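Local atomic coordinates of Phospholipase/Carboxylesterase (Dyadobacter fermentans, PDB entry 4H0C), a protein that probably hydrolyses carboxylic esters, possibly including palmitoyl thioesters on proteins, as a member of the alpha/beta-hydrolase superfamily. Residues A[20-25]-A[47-52]; A[97-102]-A[123-128]. All coordinates share one frame; numbering follows the deposited sequence.

Contact 1 (A[20-25]-A[47-52])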
# COMPACT_ATOMS: atom_id res chain seq x y z
N ARG A 20 23.24 3.71 -1.01
CA ARG A 20 23.62 3.64 -2.42
C ARG A 20 22.40 3.73 -3.34
O ARG A 20 22.54 4.06 -4.52
CB ARG A 20 24.44 2.36 -2.69
CG ARG A 20 25.83 2.43 -2.07
CD ARG A 20 26.82 1.35 -2.51
NE ARG A 20 28.03 1.47 -1.68
CZ ARG A 20 29.04 2.30 -1.95
NH1 ARG A 20 29.02 3.05 -3.04
NH2 ARG A 20 30.08 2.38 -1.12
N ALA A 21 21.22 3.48 -2.79
CA ALA A 21 20.01 3.29 -3.59
C ALA A 21 19.51 4.57 -4.24
O ALA A 21 19.48 5.63 -3.61
CB ALA A 21 18.92 2.67 -2.74
N LYS A 22 19.14 4.44 -5.52
CA LYS A 22 18.49 5.48 -6.30
C LYS A 22 17.00 5.60 -5.94
O LYS A 22 16.39 6.65 -6.10
CB LYS A 22 18.62 5.15 -7.80
CG LYS A 22 20.05 4.91 -8.27
CD LYS A 22 20.16 4.68 -9.78
CE LYS A 22 19.67 3.30 -10.17
NZ LYS A 22 20.54 2.20 -9.65
N LYS A 23 16.42 4.49 -5.48
CA LYS A 23 14.98 4.38 -5.26
C LYS A 23 14.73 3.54 -4.01
O LYS A 23 15.64 2.82 -3.54
CB LYS A 23 14.30 3.71 -6.47
CG LYS A 23 14.56 4.35 -7.80
CD LYS A 23 13.98 3.54 -8.94
CE LYS A 23 13.93 4.39 -10.21
NZ LYS A 23 13.45 3.56 -11.35
N ALA A 24 13.51 3.62 -3.49
CA ALA A 24 13.13 2.80 -2.35
C ALA A 24 11.73 2.33 -2.53
O ALA A 24 10.96 2.94 -3.28
CB ALA A 24 13.22 3.60 -1.06
N VAL A 25 11.40 1.23 -1.86
CA VAL A 25 10.02 0.74 -1.91
C VAL A 25 9.59 0.35 -0.50
O VAL A 25 10.35 -0.31 0.23
CB VAL A 25 9.82 -0.45 -2.89
CG1 VAL A 25 10.67 -1.67 -2.49
CG2 VAL A 25 8.34 -0.84 -2.93
N LEU A 47 12.31 -4.94 -8.51
CA LEU A 47 12.66 -4.03 -7.40
C LEU A 47 14.16 -3.98 -7.18
O LEU A 47 14.63 -3.57 -6.12
CB LEU A 47 11.96 -4.48 -6.12
CG LEU A 47 10.43 -4.50 -6.21
CD1 LEU A 47 9.88 -5.17 -4.97
CD2 LEU A 47 9.87 -3.10 -6.38
N ASP A 48 14.93 -4.42 -8.17
CA ASP A 48 16.36 -4.64 -7.95
C ASP A 48 17.16 -3.34 -7.74
O ASP A 48 18.28 -3.39 -7.23
CB ASP A 48 16.95 -5.49 -9.07
CG ASP A 48 16.99 -4.75 -10.37
OD1 ASP A 48 15.91 -4.54 -10.96
OD2 ASP A 48 18.11 -4.36 -10.79
N GLU A 49 16.58 -2.18 -8.10
CA GLU A 49 17.23 -0.88 -7.84
C GLU A 49 16.75 -0.21 -6.54
O GLU A 49 17.23 0.89 -6.18
CB GLU A 49 17.08 0.07 -9.03
CG GLU A 49 17.88 -0.40 -10.23
CD GLU A 49 17.57 0.38 -11.49
OE1 GLU A 49 16.39 0.37 -11.92
OE2 GLU A 49 18.51 0.99 -12.06
N MSE A 50 15.87 -0.89 -5.82
CA MSE A 50 15.27 -0.29 -4.62
C MSE A 50 15.90 -0.76 -3.31
O MSE A 50 16.24 -1.96 -3.15
CB MSE A 50 13.78 -0.57 -4.51
CG MSE A 50 12.86 0.29 -5.42
SE MSE A 50 13.14 -0.19 -7.28
CE MSE A 50 11.49 0.59 -7.94
N ALA A 51 16.03 0.19 -2.39
CA ALA A 51 16.18 -0.12 -0.97
C ALA A 51 14.78 -0.55 -0.53
O ALA A 51 13.83 0.19 -0.74
CB ALA A 51 16.67 1.09 -0.19
N ILE A 52 14.67 -1.73 0.07
CA ILE A 52 13.35 -2.28 0.45
C ILE A 52 13.15 -2.12 1.95
O ILE A 52 14.00 -2.55 2.74
CB ILE A 52 13.24 -3.77 0.05
CG1 ILE A 52 13.35 -3.93 -1.48
CG2 ILE A 52 12.00 -4.42 0.66
CD1 ILE A 52 13.64 -5.36 -1.90
O HOH W 1 19.69 1.81 -6.91
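Two backbone hydrogen bonds join K23–V25 to M50–I52 in parallel register, both made by A51. Its N donates to K23 O over 2.9 Å, with 164° at the hydrogen, and its O accepts V25 N. M50 CA and A24 CA add C-H...O contacts to K23 O and A51 O.

Apolar packing falls on both faces of the sheet. On the face of K23, V25, M50 and I52, the branch that touches is V25 CG1, which stands over the backbone, flanked by N and C (chi1 61°); it meets I52 CG1 at 3.6 Å and M50 CB at 3.9 Å. The bend of selenomethionine M50 at chi2 (68°) sets its SE beside the aliphatic part of K23, 4.1 Å from K23 CB. Through A21 CB and A51 CB, 3.7 Å apart, the loop before the strand reaches the other face.

Polar contacts lie in the loops before the strands. In one of its two conformers K22 brings NZ within 3.4 Å of E49 OE2, a long and doubtful salt bridge. One water accepts from K22 N and donates to E49 O at 2.7 Å.

With helix 35-39 between them in sequence, the two parallel strands form a beta-alpha-beta unit of the alpha/beta-hydrolase sheet.

Contact 2 (A[97-102]-A[123-128])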
# COMPACT_ATOMS: atom_id res chain seq x y z
N ILE A 97 16.76 9.84 -0.13
CA ILE A 97 15.93 9.41 -1.27
C ILE A 97 14.65 10.22 -1.21
O ILE A 97 13.86 10.08 -0.25
CB ILE A 97 15.65 7.88 -1.24
CG1 ILE A 97 17.00 7.14 -1.38
CG2 ILE A 97 14.64 7.48 -2.33
CD1 ILE A 97 16.93 5.63 -1.23
N PRO A 98 14.43 11.08 -2.23
CA PRO A 98 13.25 11.95 -2.29
C PRO A 98 11.97 11.16 -2.54
O PRO A 98 12.02 10.06 -3.11
CB PRO A 98 13.55 12.85 -3.49
CG PRO A 98 14.39 12.01 -4.37
CD PRO A 98 15.28 11.24 -3.43
N ALA A 99 10.84 11.72 -2.12
CA ALA A 99 9.55 11.00 -2.22
C ALA A 99 9.23 10.57 -3.66
O ALA A 99 8.61 9.53 -3.87
CB ALA A 99 8.42 11.85 -1.64
N GLU A 100 9.69 11.34 -4.64
CA GLU A 100 9.44 11.00 -6.04
C GLU A 100 10.17 9.74 -6.54
O GLU A 100 9.86 9.24 -7.64
CB GLU A 100 9.70 12.20 -6.97
CG GLU A 100 11.16 12.53 -7.14
CD GLU A 100 11.39 13.54 -8.24
OE1 GLU A 100 10.40 14.04 -8.83
OE2 GLU A 100 12.57 13.82 -8.52
N GLN A 101 11.09 9.22 -5.72
CA GLN A 101 11.78 7.96 -5.97
C GLN A 101 11.35 6.90 -4.95
O GLN A 101 12.02 5.87 -4.83
CB GLN A 101 13.30 8.14 -5.91
CG GLN A 101 13.88 9.07 -6.97
CD GLN A 101 13.49 8.69 -8.39
OE1 GLN A 101 13.29 7.51 -8.71
NE2 GLN A 101 13.38 9.69 -9.25
N ILE A 102 10.26 7.15 -4.22
CA ILE A 102 9.75 6.19 -3.24
C ILE A 102 8.51 5.54 -3.82
O ILE A 102 7.58 6.24 -4.29
CB ILE A 102 9.46 6.81 -1.84
CG1 ILE A 102 10.74 7.38 -1.21
CG2 ILE A 102 8.87 5.74 -0.91
CD1 ILE A 102 10.53 8.21 0.06
N ARG A 123 1.43 13.15 -2.84
CA ARG A 123 2.45 13.98 -3.45
C ARG A 123 3.03 13.17 -4.58
O ARG A 123 2.53 12.11 -4.87
CB ARG A 123 3.53 14.39 -2.46
CG ARG A 123 4.03 13.29 -1.55
CD ARG A 123 4.94 13.95 -0.54
NE ARG A 123 5.39 13.09 0.53
CZ ARG A 123 6.55 13.27 1.16
NH1 ARG A 123 7.37 14.26 0.78
NH2 ARG A 123 6.90 12.46 2.15
N LYS A 124 4.08 13.67 -5.23
CA LYS A 124 4.67 12.92 -6.33
C LYS A 124 5.48 11.78 -5.73
O LYS A 124 6.45 12.02 -5.00
CB LYS A 124 5.55 13.80 -7.22
CG LYS A 124 6.04 13.09 -8.48
CD LYS A 124 6.82 14.05 -9.36
CE LYS A 124 7.11 13.44 -10.72
NZ LYS A 124 8.20 14.14 -11.44
N TYR A 125 5.04 10.55 -5.98
CA TYR A 125 5.78 9.38 -5.54
C TYR A 125 6.32 8.67 -6.77
O TYR A 125 5.90 8.97 -7.90
CB TYR A 125 4.85 8.44 -4.77
CG TYR A 125 4.43 8.94 -3.39
CD1 TYR A 125 5.38 9.17 -2.37
CD2 TYR A 125 3.08 9.18 -3.10
CE1 TYR A 125 4.99 9.59 -1.10
CE2 TYR A 125 2.68 9.63 -1.85
CZ TYR A 125 3.62 9.82 -0.86
OH TYR A 125 3.19 10.25 0.36
N GLY A 126 7.21 7.70 -6.57
CA GLY A 126 7.71 6.89 -7.68
C GLY A 126 6.61 6.07 -8.34
O GLY A 126 6.52 6.01 -9.57
N GLY A 127 5.76 5.47 -7.53
CA GLY A 127 4.67 4.63 -8.02
C GLY A 127 4.01 3.94 -6.85
O GLY A 127 4.62 3.80 -5.78
N ILE A 128 2.76 3.52 -7.03
CA ILE A 128 1.99 2.91 -5.96
C ILE A 128 1.32 1.66 -6.50
O ILE A 128 0.64 1.72 -7.52
CB ILE A 128 0.94 3.90 -5.40
CG1 ILE A 128 1.65 5.12 -4.78
CG2 ILE A 128 0.06 3.21 -4.36
CD1 ILE A 128 0.75 6.34 -4.54
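With chi1 at 44°, R123 has CG tucked back over its own main chain, and from there the side chain runs extended to NE, bringing the guanidinium over A99. A99 CB sits 3.5 Å above one face of that group, displaced from its centre and closest to NH1. The guanidinium is also tied to helix 77-94, through a salt bridge from NH2 to E93. K124 takes the other course: CG is anti to the backbone N (chi1 -173°) and the extended chain carries NZ to E100 OE1, a weak 3.4 Å hydrogen bond within a salt bridge.

Between these side chains the backbones meet closely. A99 O receives Y125 CA in a C-H...O contact of 3.3 Å and lies at the edge of the Y125 ring. One face of that ring carries R123 CG, while its OH is hydrogen-bonded to N121 O. G126 N donates to I102 O at 2.7 Å, from 43° out of the carbonyl plane.

The 3-10 turn 99-100 thus packs against the residues before strand 127-131, and the G126–I102 bond joins the two segments where strands 102-107 and 127-131 begin to run side by side in the parallel sheet of an alpha/beta hydrolase.

How the contacts relate
From the N terminus, the chain first closes contact 1, where strand 50-55 returns beside strand 23-28 after 21 intervening residues that include helix 35-39. It then passes through helix 77-94 before contact 2 opens at residue 97 and closes across strand 102-107 and helix 109-120. The two closures follow in series, neither nested nor crossed, with centres about 11 Å apart. They meet at Q101, whose O lies 3.0 Å from A24 N, a probable hydrogen bond, while A21 O packs on I97 CD1. Together they tie neighbouring strands 50-55, 23-28, 102-107 and 127-131 into one sheet at the ends where these strands begin.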